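Local coordinates for regulatory protein E2 (Bovine papillomavirus type 1, PDB 2JEX), which probably regulates viral transcription and helps start viral DNA replication with protein E1, this chain being its N-terminal transactivation domain, at residues Ile73-Ser78 / Arg108-Gly113; Gly88-Ser93 / Asn136-Thr141; Asn129-Tyr134 / Gly174-Arg179; Gly156-Thr161 / Ala165-Tyr170. The protein carries 1 engineered substitution. All blocks are in the same frame, centred on the assembly; numbering follows the deposited sequence.

Contact 1 of 4, residues Ile73-Ser78 / Arg108-Gly113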
loop_
_atom_site.group_PDB
_atom_site.type_symbol
_atom_site.label_atom_id
_atom_site.label_comp_id
_atom_site.label_asym_id
_atom_site.label_seq_id
_atom_site.Cartn_x
_atom_site.Cartn_y
_atom_site.Cartn_z
ATOM N N ILE A 73 9.046 9.283 5.012
ATOM C CA ILE A 73 8.729 9.777 6.361
ATOM C C ILE A 73 7.451 9.079 6.872
ATOM O O ILE A 73 7.448 8.478 7.959
ATOM C CB ILE A 73 8.579 11.329 6.379
ATOM C CG1 ILE A 73 9.950 12.006 6.228
ATOM C CG2 ILE A 73 7.904 11.816 7.652
ATOM C CD1 ILE A 73 9.917 13.490 5.788
ATOM N N GLU A 74 6.395 9.137 6.055
ATOM C CA GLU A 74 5.100 8.532 6.369
ATOM C C GLU A 74 5.179 7.029 6.646
ATOM O O GLU A 74 4.520 6.529 7.569
ATOM C CB GLU A 74 4.085 8.801 5.257
ATOM C CG GLU A 74 2.722 8.225 5.552
ATOM C CD GLU A 74 1.643 8.737 4.631
ATOM O OE1 GLU A 74 1.960 9.494 3.684
ATOM O OE2 GLU A 74 0.467 8.373 4.856
ATOM N N MET A 75 5.968 6.326 5.835
ATOM C CA MET A 75 6.179 4.896 6.011
ATOM C C MET A 75 6.962 4.623 7.292
ATOM O O MET A 75 6.540 3.820 8.121
ATOM C CB MET A 75 6.880 4.277 4.789
ATOM C CG MET A 75 6.059 4.283 3.499
ATOM S SD MET A 75 4.432 3.480 3.579
ATOM C CE MET A 75 4.882 1.786 3.189
ATOM N N GLN A 76 8.079 5.317 7.462
ATOM C CA GLN A 76 8.906 5.179 8.660
ATOM C C GLN A 76 8.123 5.342 9.966
ATOM O O GLN A 76 8.145 4.452 10.821
ATOM C CB GLN A 76 10.056 6.177 8.640
ATOM C CG GLN A 76 10.905 6.105 9.891
ATOM C CD GLN A 76 11.905 7.240 10.020
ATOM O OE1 GLN A 76 12.224 7.921 9.054
ATOM N NE2 GLN A 76 12.433 7.421 11.221
ATOM N N LEU A 77 7.454 6.490 10.109
ATOM C CA LEU A 77 6.692 6.822 11.320
ATOM C C LEU A 77 5.532 5.865 11.541
ATOM O O LEU A 77 5.306 5.426 12.665
ATOM C CB LEU A 77 6.191 8.273 11.282
ATOM C CG LEU A 77 7.258 9.363 11.138
ATOM C CD1 LEU A 77 6.649 10.759 11.184
ATOM C CD2 LEU A 77 8.372 9.219 12.180
ATOM N N SER A 78 4.824 5.532 10.462
ATOM C CA SER A 78 3.711 4.583 10.514
ATOM C C SER A 78 4.177 3.219 10.988
ATOM O O SER A 78 3.574 2.627 11.888
ATOM C CB SER A 78 3.019 4.458 9.153
ATOM O OG SER A 78 2.242 5.610 8.867
ATOM N N ARG A 108 -3.930 4.304 2.535
ATOM C CA ARG A 108 -3.261 4.605 3.807
ATOM C C ARG A 108 -3.455 3.541 4.897
ATOM O O ARG A 108 -3.762 3.865 6.044
ATOM C CB ARG A 108 -3.631 6.005 4.330
ATOM C CG ARG A 108 -3.166 7.148 3.448
ATOM C CD ARG A 108 -2.910 8.411 4.253
ATOM N NE ARG A 108 -1.804 9.218 3.724
ATOM C CZ ARG A 108 -1.545 9.435 2.431
ATOM N NH1 ARG A 108 -2.325 8.928 1.479
ATOM N NH2 ARG A 108 -0.506 10.182 2.088
ATOM N N CYS A 109 -3.264 2.278 4.526
ATOM C CA CYS A 109 -3.205 1.174 5.485
ATOM C C CYS A 109 -2.337 0.039 4.947
ATOM O O CYS A 109 -2.259 -0.181 3.733
ATOM C CB CYS A 109 -4.611 0.667 5.879
ATOM S SG CYS A 109 -5.549 -0.271 4.624
ATOM N N PHE A 110 -1.679 -0.677 5.855
ATOM C CA PHE A 110 -0.851 -1.807 5.465
ATOM C C PHE A 110 -1.717 -3.053 5.291
ATOM O O PHE A 110 -2.770 -3.187 5.925
ATOM C CB PHE A 110 0.304 -2.007 6.454
ATOM C CG PHE A 110 1.176 -0.782 6.612
ATOM C CD1 PHE A 110 1.059 0.033 7.739
ATOM C CD2 PHE A 110 2.092 -0.424 5.622
ATOM C CE1 PHE A 110 1.846 1.173 7.883
ATOM C CE2 PHE A 110 2.891 0.721 5.759
ATOM C CZ PHE A 110 2.769 1.523 6.887
ATOM N N LYS A 111 -1.292 -3.942 4.396
ATOM C CA LYS A 111 -2.156 -5.032 3.941
ATOM C C LYS A 111 -1.398 -6.329 3.710
ATOM O O LYS A 111 -0.359 -6.335 3.054
ATOM C CB LYS A 111 -2.891 -4.648 2.648
ATOM C CG LYS A 111 -3.405 -3.222 2.581
ATOM C CD LYS A 111 -4.327 -3.046 1.394
ATOM C CE LYS A 111 -4.325 -1.645 0.837
ATOM N NZ LYS A 111 -4.153 -0.547 1.835
ATOM N N LYS A 112 -1.929 -7.428 4.248
ATOM C CA LYS A 112 -1.403 -8.768 3.964
ATOM C C LYS A 112 -2.531 -9.727 3.559
ATOM O O LYS A 112 -3.693 -9.517 3.919
ATOM C CB LYS A 112 -0.623 -9.320 5.161
ATOM C CG LYS A 112 0.595 -8.472 5.573
ATOM C CD LYS A 112 1.531 -9.215 6.512
ATOM C CE LYS A 112 0.979 -9.244 7.923
ATOM N NZ LYS A 112 2.027 -9.531 8.947
ATOM N N GLY A 113 -2.179 -10.768 2.808
ATOM C CA GLY A 113 -3.143 -11.788 2.393
ATOM C C GLY A 113 -3.909 -11.388 1.143
ATOM O O GLY A 113 -5.087 -11.046 1.213
#
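Phe-110 pushes the rim of its ring between two side chains of the helix: the CE methyl of Met-75 lies 3.4 Å from Phe-110 CE2, and Ser-78 CB sits 3.7 Å from Phe-110 CE1, both near the ring plane. Bends at chi2 and chi3 fold the methionine round so that its sulfur also flanks the ring, a Met-aromatic contact in which Met-75 SD is 5.1 Å from the centroid. A flexible, apolar thioether suits this buried place because it can bend to follow the ring's edge. Here helix 62-83 of the N-terminal helical region packs against the start of strand 110-120 in the sheet. Ser-78 can sit at the ring's edge because its hydroxyl turns back along the helix, Ser-78 OG bonding Glu-74 O at 2.8 Å. Glu-74, extended with CG anti to the backbone N (chi1 -179°), crosses Arg-108 in a salt bridge, Glu-74 OE2 to Arg-108 NE 2.7 Å; a second bond, from Arg-108 NH2 to Glu-74 OE1, is weak. Tyr-102 OH also bonds Glu-74 OE2.

Contact 2 of 4, residues Gly88-Ser93 / Asn136-Thr141; sequences GDEPWS and NLYMRT
Tyr-138 meets both Trp-92 and Glu-90 of the loop, one with its ring and the other with its hydroxyl. Along strand 136-140, Leu-137 precedes it with its side chain directed away from the loop, following the alternation of a beta strand, and Tyr-138 points toward the loop. Over one face of the tyrosine, displaced toward the rim, comes the indole: Trp-92 CH2 is 3.4 Å from Tyr-138 CD1. This is a T-shaped stack, the edge of Trp-92 against the face of Tyr-138, with planes 61° apart and centroids of the two six-membered rings separated by 4.9 Å. At the far end of the ring Tyr-138 OH donates a weak hydrogen bond to Glu-90 OE2 at 2.6 Å. The glutamate, kept extended by chi2 (178°), reaches it from the opposite direction, and the same oxygen has its stronger partner in Lys-112, whose ammonium also makes a cation-pi contact with Trp-92. A tyrosine suits this place because it offers a flat face to the indole and a polar tip to the carboxylate. The loop, between helices 62-83 and 99-103, thus lies against strand 128-140, which runs between strands 110-120 and 145-152.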
loop_
_atom_site.group_PDB
_atom_site.type_symbol
_atom_site.label_atom_id
_atom_site.label_comp_id
_atom_site.label_asym_id
_atom_site.label_seq_id
_atom_site.Cartn_x
_atom_site.Cartn_y
_atom_site.Cartn_z
ATOM N N GLY A 88 3.232 -5.779 15.638
ATOM C CA GLY A 88 4.664 -5.662 15.355
ATOM C C GLY A 88 5.410 -6.985 15.315
ATOM O O GLY A 88 6.400 -7.116 14.588
ATOM N N ASP A 89 4.915 -7.955 16.093
ATOM C CA ASP A 89 5.489 -9.306 16.210
ATOM C C ASP A 89 5.379 -10.134 14.927
ATOM O O ASP A 89 6.234 -10.982 14.647
ATOM C CB ASP A 89 4.792 -10.079 17.344
ATOM C CG ASP A 89 5.386 -9.802 18.720
ATOM O OD1 ASP A 89 6.070 -8.768 18.901
ATOM O OD2 ASP A 89 5.160 -10.636 19.630
ATOM N N GLU A 90 4.304 -9.894 14.176
ATOM C CA GLU A 90 3.973 -10.630 12.954
ATOM C C GLU A 90 5.084 -10.556 11.898
ATOM O O GLU A 90 5.926 -9.658 11.951
ATOM C CB GLU A 90 2.669 -10.072 12.363
ATOM C CG GLU A 90 1.483 -10.060 13.326
ATOM C CD GLU A 90 0.225 -9.468 12.713
ATOM O OE1 GLU A 90 -0.747 -9.225 13.471
ATOM O OE2 GLU A 90 0.201 -9.246 11.478
ATOM N N PRO A 91 5.097 -11.502 10.937
ATOM C CA PRO A 91 6.057 -11.388 9.840
ATOM C C PRO A 91 5.621 -10.333 8.823
ATOM O O PRO A 91 4.458 -10.302 8.427
ATOM C CB PRO A 91 6.043 -12.783 9.198
ATOM C CG PRO A 91 5.137 -13.633 10.050
ATOM C CD PRO A 91 4.256 -12.703 10.802
ATOM N N TRP A 92 6.552 -9.477 8.421
ATOM C CA TRP A 92 6.295 -8.421 7.449
ATOM C C TRP A 92 7.361 -8.477 6.381
ATOM O O TRP A 92 8.544 -8.375 6.676
ATOM C CB TRP A 92 6.324 -7.041 8.118
ATOM C CG TRP A 92 5.164 -6.796 9.015
ATOM C CD1 TRP A 92 5.077 -7.091 10.349
ATOM C CD2 TRP A 92 3.910 -6.216 8.651
ATOM N NE1 TRP A 92 3.848 -6.727 10.837
ATOM C CE2 TRP A 92 3.107 -6.192 9.815
ATOM C CE3 TRP A 92 3.379 -5.717 7.450
ATOM C CZ2 TRP A 92 1.801 -5.684 9.815
ATOM C CZ3 TRP A 92 2.077 -5.211 7.450
ATOM C CH2 TRP A 92 1.307 -5.198 8.627
ATOM N N SER A 93 6.943 -8.631 5.135
ATOM C CA SER A 93 7.887 -8.626 4.029
ATOM C C SER A 93 8.092 -7.214 3.465
ATOM O O SER A 93 7.470 -6.233 3.914
ATOM C CB SER A 93 7.412 -9.575 2.934
ATOM O OG SER A 93 6.241 -9.061 2.341
ATOM N N ASN A 136 -6.220 -9.069 5.320
ATOM C CA ASN A 136 -5.746 -8.450 6.555
ATOM C C ASN A 136 -5.316 -7.009 6.333
ATOM O O ASN A 136 -4.394 -6.734 5.563
ATOM C CB ASN A 136 -4.624 -9.288 7.196
ATOM C CG ASN A 136 -5.063 -10.729 7.502
ATOM O OD1 ASN A 136 -6.170 -10.966 7.988
ATOM N ND2 ASN A 136 -4.193 -11.689 7.210
ATOM N N LEU A 137 -6.014 -6.096 7.002
ATOM C CA LEU A 137 -5.775 -4.666 6.863
ATOM C C LEU A 137 -5.458 -4.066 8.219
ATOM O O LEU A 137 -6.169 -4.308 9.197
ATOM C CB LEU A 137 -6.997 -3.955 6.268
ATOM C CG LEU A 137 -7.618 -4.401 4.937
ATOM C CD1 LEU A 137 -8.842 -3.550 4.605
ATOM C CD2 LEU A 137 -6.607 -4.330 3.812
ATOM N N TYR A 138 -4.390 -3.276 8.264
ATOM C CA TYR A 138 -3.939 -2.645 9.500
ATOM C C TYR A 138 -4.044 -1.125 9.369
ATOM O O TYR A 138 -3.255 -0.494 8.658
ATOM C CB TYR A 138 -2.507 -3.078 9.825
ATOM C CG TYR A 138 -2.311 -4.578 9.845
ATOM C CD1 TYR A 138 -2.115 -5.289 8.658
ATOM C CD2 TYR A 138 -2.323 -5.287 11.048
ATOM C CE1 TYR A 138 -1.942 -6.669 8.662
ATOM C CE2 TYR A 138 -2.145 -6.675 11.066
ATOM C CZ TYR A 138 -1.958 -7.355 9.868
ATOM O OH TYR A 138 -1.778 -8.711 9.863
ATOM N N MET A 139 -5.031 -0.551 10.056
ATOM C CA MET A 139 -5.358 0.866 9.915
ATOM C C MET A 139 -5.340 1.633 11.231
ATOM O O MET A 139 -5.769 1.128 12.268
ATOM C CB MET A 139 -6.704 1.053 9.197
ATOM C CG MET A 139 -7.739 -0.030 9.467
ATOM S SD MET A 139 -9.096 -0.050 8.264
ATOM C CE MET A 139 -9.994 1.426 8.765
ATOM N N ARG A 140 -4.828 2.859 11.170
ATOM C CA ARG A 140 -4.797 3.735 12.326
ATOM C C ARG A 140 -6.163 4.368 12.548
ATOM O O ARG A 140 -6.721 5.005 11.652
ATOM C CB ARG A 140 -3.716 4.815 12.184
ATOM C CG ARG A 140 -3.433 5.571 13.490
ATOM C CD ARG A 140 -2.164 6.415 13.423
ATOM N NE ARG A 140 -2.323 7.609 12.588
ATOM C CZ ARG A 140 -1.343 8.460 12.292
ATOM N NH1 ARG A 140 -0.113 8.260 12.755
ATOM N NH2 ARG A 140 -1.593 9.517 11.526
ATOM N N THR A 141 -6.697 4.146 13.746
ATOM C CA THR A 141 -7.870 4.850 14.255
ATOM C C THR A 141 -7.334 5.890 15.236
ATOM O O THR A 141 -6.116 6.000 15.416
ATOM C CB THR A 141 -8.828 3.876 14.994
ATOM O OG1 THR A 141 -8.867 2.617 14.307
ATOM C CG2 THR A 141 -10.246 4.444 15.078
#

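Contact 3 of 4, residues Asn129-Tyr134 / Gly174-Arg179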
loop_
_atom_site.group_PDB
_atom_site.type_symbol
_atom_site.label_atom_id
_atom_site.label_comp_id
_atom_site.label_asym_id
_atom_site.label_seq_id
_atom_site.Cartn_x
_atom_site.Cartn_y
_atom_site.Cartn_z
ATOM N N ASN A 129 -13.640 -8.340 -15.184
ATOM C CA ASN A 129 -12.594 -7.541 -14.560
ATOM C C ASN A 129 -12.201 -8.161 -13.232
ATOM O O ASN A 129 -12.988 -8.882 -12.625
ATOM C CB ASN A 129 -13.037 -6.093 -14.362
ATOM C CG ASN A 129 -11.877 -5.096 -14.476
ATOM O OD1 ASN A 129 -12.036 -3.925 -14.159
ATOM N ND2 ASN A 129 -10.712 -5.563 -14.925
ATOM N N TRP A 130 -10.967 -7.917 -12.800
ATOM C CA TRP A 130 -10.484 -8.521 -11.572
ATOM C C TRP A 130 -9.857 -7.522 -10.606
ATOM O O TRP A 130 -9.299 -6.517 -11.018
ATOM C CB TRP A 130 -9.595 -9.752 -11.845
ATOM C CG TRP A 130 -8.524 -9.602 -12.897
ATOM C CD1 TRP A 130 -7.458 -8.761 -12.858
ATOM C CD2 TRP A 130 -8.398 -10.349 -14.121
ATOM N NE1 TRP A 130 -6.689 -8.914 -13.987
ATOM C CE2 TRP A 130 -7.245 -9.881 -14.780
ATOM C CE3 TRP A 130 -9.162 -11.357 -14.733
ATOM C CZ2 TRP A 130 -6.816 -10.393 -16.018
ATOM C CZ3 TRP A 130 -8.738 -11.868 -15.975
ATOM C CH2 TRP A 130 -7.570 -11.383 -16.597
ATOM N N TYR A 131 -10.022 -7.791 -9.312
ATOM C CA TYR A 131 -9.641 -6.878 -8.226
ATOM C C TYR A 131 -8.860 -7.644 -7.168
ATOM O O TYR A 131 -9.257 -8.741 -6.762
ATOM C CB TYR A 131 -10.894 -6.244 -7.599
ATOM C CG TYR A 131 -11.830 -5.630 -8.629
ATOM C CD1 TYR A 131 -12.747 -6.414 -9.327
ATOM C CD2 TYR A 131 -11.771 -4.270 -8.927
ATOM C CE1 TYR A 131 -13.577 -5.860 -10.296
ATOM C CE2 TYR A 131 -12.601 -3.712 -9.883
ATOM C CZ TYR A 131 -13.504 -4.516 -10.561
ATOM O OH TYR A 131 -14.327 -3.960 -11.506
ATOM N N THR A 132 -7.746 -7.069 -6.724
ATOM C CA THR A 132 -6.930 -7.667 -5.669
ATOM C C THR A 132 -7.436 -7.185 -4.320
ATOM O O THR A 132 -7.477 -5.980 -4.060
ATOM C CB THR A 132 -5.445 -7.324 -5.848
ATOM O OG1 THR A 132 -5.018 -7.772 -7.139
ATOM C CG2 THR A 132 -4.583 -7.995 -4.769
ATOM N N VAL A 133 -7.850 -8.138 -3.484
ATOM C CA VAL A 133 -8.370 -7.850 -2.147
ATOM C C VAL A 133 -7.452 -8.464 -1.089
ATOM O O VAL A 133 -6.923 -9.557 -1.274
ATOM C CB VAL A 133 -9.827 -8.357 -1.986
ATOM C CG1 VAL A 133 -10.403 -7.996 -0.615
ATOM C CG2 VAL A 133 -10.698 -7.756 -3.070
ATOM N N TYR A 134 -7.262 -7.745 0.012
ATOM C CA TYR A 134 -6.386 -8.189 1.098
ATOM C C TYR A 134 -7.203 -8.615 2.311
ATOM O O TYR A 134 -8.070 -7.875 2.770
ATOM C CB TYR A 134 -5.351 -7.100 1.441
ATOM C CG TYR A 134 -4.371 -6.877 0.306
ATOM C CD1 TYR A 134 -4.600 -5.900 -0.669
ATOM C CD2 TYR A 134 -3.235 -7.670 0.183
ATOM C CE1 TYR A 134 -3.712 -5.707 -1.727
ATOM C CE2 TYR A 134 -2.345 -7.490 -0.873
ATOM C CZ TYR A 134 -2.591 -6.516 -1.826
ATOM O OH TYR A 134 -1.702 -6.351 -2.870
ATOM N N GLY A 174 -21.479 -1.347 -8.551
ATOM C CA GLY A 174 -22.434 -0.640 -9.387
ATOM C C GLY A 174 -21.777 0.476 -10.166
ATOM O O GLY A 174 -22.213 0.798 -11.268
ATOM N N ASP A 175 -20.733 1.072 -9.585
ATOM C CA ASP A 175 -19.916 2.062 -10.286
ATOM C C ASP A 175 -19.029 1.394 -11.348
ATOM O O ASP A 175 -18.733 1.995 -12.376
ATOM C CB ASP A 175 -19.058 2.884 -9.304
ATOM C CG ASP A 175 -19.890 3.840 -8.414
ATOM O OD1 ASP A 175 -19.526 3.991 -7.226
ATOM O OD2 ASP A 175 -20.886 4.448 -8.883
ATOM N N GLU A 176 -18.603 0.157 -11.095
ATOM C CA GLU A 176 -17.824 -0.615 -12.073
ATOM C C GLU A 176 -18.679 -1.046 -13.267
ATOM O O GLU A 176 -18.253 -0.924 -14.416
ATOM C CB GLU A 176 -17.161 -1.823 -11.414
ATOM C CG GLU A 176 -16.120 -1.458 -10.348
ATOM C CD GLU A 176 -14.985 -0.570 -10.877
ATOM O OE1 GLU A 176 -14.927 0.617 -10.482
ATOM O OE2 GLU A 176 -14.158 -1.047 -11.683
ATOM N N ALA A 177 -19.898 -1.516 -12.984
ATOM C CA ALA A 177 -20.836 -1.936 -14.019
ATOM C C ALA A 177 -21.340 -0.766 -14.883
ATOM O O ALA A 177 -21.756 -0.960 -16.028
ATOM C CB ALA A 177 -22.009 -2.691 -13.391
ATOM N N ALA A 178 -21.311 0.441 -14.328
ATOM C CA ALA A 178 -21.681 1.652 -15.065
ATOM C C ALA A 178 -20.628 1.967 -16.132
ATOM O O ALA A 178 -20.895 2.701 -17.088
ATOM C CB ALA A 178 -21.823 2.814 -14.115
ATOM N N ARG A 179 -19.429 1.416 -15.949
ATOM C CA ARG A 179 -18.344 1.578 -16.909
ATOM C C ARG A 179 -18.277 0.412 -17.893
ATOM O O ARG A 179 -18.096 0.632 -19.099
ATOM C CB ARG A 179 -16.988 1.713 -16.202
ATOM C CG ARG A 179 -16.865 2.878 -15.225
ATOM C CD ARG A 179 -15.447 2.957 -14.650
ATOM N NE ARG A 179 -14.476 3.386 -15.663
ATOM C CZ ARG A 179 -13.151 3.366 -15.519
ATOM N NH1 ARG A 179 -12.589 2.926 -14.394
ATOM N NH2 ARG A 179 -12.382 3.788 -16.519
#
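Tyr-131 reaches from strand 128-140 to Glu-176 on helix 173-180, a short helix that packs beside the antiparallel sheet of the transactivation domain. The contact lies near the surface, and it buries little area.

The polar interaction is a single hydrogen bond in which Tyr-131 OH donates to Glu-176 OE2 at 2.9 Å. The hydroxyl meets this oxygen on its anti side, 17° out of the carboxylate plane, while the oxygen itself lies at the edge of the tyrosine ring and near its plane. Ring and carboxylate stand almost perpendicular, at 85°. The two side chains approach from opposite directions, and a long tyrosine and a flexible glutamate suit the place because together they bridge the distance from strand to helix: Tyr-131 CA and Glu-176 CA are 11.0 Å apart.

The van der Waals part comes from the bent glutamate chain. A turn at chi2 (-58°) brings its aliphatic portion beside the hydroxyl as well as its carboxylate. Toward the sheet, the tyrosine packs on Val-119 of strand 110-120 and on Phe-121, so apolar neighbours on the sheet side accompany a polar partner at the hydroxyl end. On the helix side, the closest carbon is the methylene Glu-176 CG, 3.3 Å from Tyr-131 OH.

Contact 4 of 4, residues Gly156-Thr161 / Ala165-Tyr170; sequences GLYYCT and AGRIYY
Tyr-158 carries Arg-167 across one ring face, with Arg-167 CD over the centre, 3.4 Å from the centroid; the guanidinium plane is 27° from that of the ring. The edge of Tyr-158 turns toward the face of Tyr-169 in an offset edge-to-face pair, and Tyr-158 CB rests over that face. On the other sheet face Ile-168 CB lies over a face of Tyr-159. Tyr-170 CD2 approaches the edge of Tyr-159, and Leu-157 CB lies over a face of Tyr-170.

These side chains dress a beta hairpin, strands 157-161 and 166-169. Tyr-159 and Ile-168 form a hydrogen-bonded antiparallel pair, with Tyr-159 N to Ile-168 O at 2.9 Å and Ile-168 N to Tyr-159 O at 2.7 Å; Tyr-170 N adds a bond to Leu-157 O.

Asp-153 binds Arg-167 NH1 and Tyr-169 OH, probably balancing the arginine's charge, and the arginine, extended from CG to NE (chi2 -173°), lays its methylenes across Tyr-158: aromatic and aliphatic surface supplements the backbone bonds at this sheet edge.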
loop_
_atom_site.group_PDB
_atom_site.type_symbol
_atom_site.label_atom_id
_atom_site.label_comp_id
_atom_site.label_asym_id
_atom_site.label_seq_id
_atom_site.Cartn_x
_atom_site.Cartn_y
_atom_site.Cartn_z
ATOM N N GLY A 156 -19.945 -4.401 -3.340
ATOM C CA GLY A 156 -18.600 -3.940 -3.602
ATOM C C GLY A 156 -17.560 -4.566 -2.704
ATOM O O GLY A 156 -17.779 -5.612 -2.089
ATOM N N LEU A 157 -16.410 -3.916 -2.652
ATOM C CA LEU A 157 -15.334 -4.301 -1.761
ATOM C C LEU A 157 -15.474 -3.463 -0.503
ATOM O O LEU A 157 -15.826 -2.285 -0.566
ATOM C CB LEU A 157 -13.993 -4.072 -2.443
ATOM C CG LEU A 157 -13.843 -4.556 -3.888
ATOM C CD1 LEU A 157 -12.590 -3.938 -4.528
ATOM C CD2 LEU A 157 -13.753 -6.046 -3.932
ATOM N N TYR A 158 -15.219 -4.087 0.639
ATOM C CA TYR A 158 -15.572 -3.518 1.936
ATOM C C TYR A 158 -14.613 -4.041 2.991
ATOM O O TYR A 158 -13.974 -5.083 2.806
ATOM C CB TYR A 158 -17.003 -3.935 2.326
ATOM C CG TYR A 158 -17.130 -5.419 2.623
ATOM C CD1 TYR A 158 -16.778 -5.932 3.875
ATOM C CD2 TYR A 158 -17.579 -6.312 1.651
ATOM C CE1 TYR A 158 -16.865 -7.285 4.149
ATOM C CE2 TYR A 158 -17.688 -7.685 1.922
ATOM C CZ TYR A 158 -17.326 -8.158 3.172
ATOM O OH TYR A 158 -17.416 -9.496 3.467
ATOM N N TYR A 159 -14.540 -3.323 4.105
ATOM C CA TYR A 159 -13.855 -3.812 5.298
ATOM C C TYR A 159 -14.792 -3.653 6.481
ATOM O O TYR A 159 -15.667 -2.786 6.467
ATOM C CB TYR A 159 -12.531 -3.061 5.532
ATOM C CG TYR A 159 -12.679 -1.575 5.809
ATOM C CD1 TYR A 159 -12.607 -0.642 4.771
ATOM C CD2 TYR A 159 -12.877 -1.102 7.107
ATOM C CE1 TYR A 159 -12.740 0.717 5.009
ATOM C CE2 TYR A 159 -13.015 0.260 7.359
ATOM C CZ TYR A 159 -12.941 1.165 6.301
ATOM O OH TYR A 159 -13.073 2.516 6.537
ATOM N N CYS A 160 -14.617 -4.491 7.497
ATOM C CA CYS A 160 -15.404 -4.364 8.724
ATOM C C CYS A 160 -14.557 -4.147 9.975
ATOM O O CYS A 160 -13.449 -4.681 10.095
ATOM C CB CYS A 160 -16.386 -5.532 8.909
ATOM S SG CYS A 160 -15.972 -7.069 8.055
ATOM N N THR A 161 -15.096 -3.338 10.887
ATOM C CA THR A 161 -14.454 -2.999 12.162
ATOM C C THR A 161 -15.509 -3.048 13.268
ATOM O O THR A 161 -16.703 -3.196 12.986
ATOM C CB THR A 161 -13.818 -1.583 12.134
ATOM O OG1 THR A 161 -14.851 -0.589 12.073
ATOM C CG2 THR A 161 -12.871 -1.410 10.936
ATOM N N ALA A 165 -20.160 -1.312 13.894
ATOM C CA ALA A 165 -20.343 -2.664 13.357
ATOM C C ALA A 165 -21.134 -2.710 12.053
ATOM O O ALA A 165 -22.283 -2.260 11.987
ATOM C CB ALA A 165 -20.976 -3.574 14.405
ATOM N N GLY A 166 -20.492 -3.263 11.026
ATOM C CA GLY A 166 -21.058 -3.363 9.686
ATOM C C GLY A 166 -19.956 -3.315 8.641
ATOM O O GLY A 166 -18.812 -2.962 8.946
ATOM N N ARG A 167 -20.303 -3.681 7.410
ATOM C CA ARG A 167 -19.372 -3.625 6.291
ATOM C C ARG A 167 -19.240 -2.190 5.802
ATOM O O ARG A 167 -20.246 -1.520 5.550
ATOM C CB ARG A 167 -19.856 -4.521 5.154
ATOM C CG ARG A 167 -20.017 -5.976 5.545
ATOM C CD ARG A 167 -20.341 -6.831 4.340
ATOM N NE ARG A 167 -20.739 -8.185 4.719
ATOM C CZ ARG A 167 -20.887 -9.196 3.867
ATOM N NH1 ARG A 167 -20.653 -9.020 2.571
ATOM N NH2 ARG A 167 -21.275 -10.392 4.315
ATOM N N ILE A 168 -18.002 -1.714 5.685
ATOM C CA ILE A 168 -17.750 -0.364 5.177
ATOM C C ILE A 168 -17.106 -0.429 3.793
ATOM O O ILE A 168 -15.967 -0.876 3.634
ATOM C CB ILE A 168 -16.957 0.510 6.189
ATOM C CG1 ILE A 168 -17.814 0.743 7.440
ATOM C CG2 ILE A 168 -16.587 1.863 5.573
ATOM C CD1 ILE A 168 -17.043 0.823 8.740
ATOM N N TYR A 169 -17.865 0.011 2.795
ATOM C CA TYR A 169 -17.489 -0.150 1.397
ATOM C C TYR A 169 -16.538 0.933 0.930
ATOM O O TYR A 169 -16.798 2.121 1.131
ATOM C CB TYR A 169 -18.737 -0.188 0.508
ATOM C CG TYR A 169 -19.613 -1.397 0.771
ATOM C CD1 TYR A 169 -19.433 -2.581 0.052
ATOM C CD2 TYR A 169 -20.612 -1.361 1.750
ATOM C CE1 TYR A 169 -20.218 -3.691 0.298
ATOM C CE2 TYR A 169 -21.406 -2.466 1.999
ATOM C CZ TYR A 169 -21.204 -3.628 1.270
ATOM O OH TYR A 169 -21.991 -4.726 1.510
ATOM N N TYR A 170 -15.428 0.509 0.325
ATOM C CA TYR A 170 -14.468 1.433 -0.283
ATOM C C TYR A 170 -14.561 1.399 -1.808
ATOM O O TYR A 170 -14.048 2.283 -2.493
ATOM C CB TYR A 170 -13.038 1.175 0.216
ATOM C CG TYR A 170 -12.435 -0.182 -0.107
ATOM C CD1 TYR A 170 -11.735 -0.392 -1.300
ATOM C CD2 TYR A 170 -12.518 -1.241 0.803
ATOM C CE1 TYR A 170 -11.161 -1.627 -1.591
ATOM C CE2 TYR A 170 -11.951 -2.486 0.521
ATOM C CZ TYR A 170 -11.273 -2.665 -0.674
ATOM O OH TYR A 170 -10.705 -3.879 -0.963
#

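Overall arrangement
Contacts 1 and 2 are buried, with centres about 8 Å apart, and set helix 62-83 and the loop after it against neighbouring strands 110-120 and 128-140; they meet through the backbone pairing of Phe-110 with Tyr-138 and through Lys-112. Contacts 3 and 4 lie nearer the surface, about 15 Å apart between centres, and touch where Val-133 packs on Leu-157 and Tyr-170. Strand 128-140 serves both contact 2 and contact 3. Contacts 1 and 2 combine aromatic packing with carboxylates, contact 3 rests mainly on one tyrosine-glutamate hydrogen bond, and contact 4 alone is strand-to-strand, joining backbone pairing with side-chain stacking at the sheet's edge.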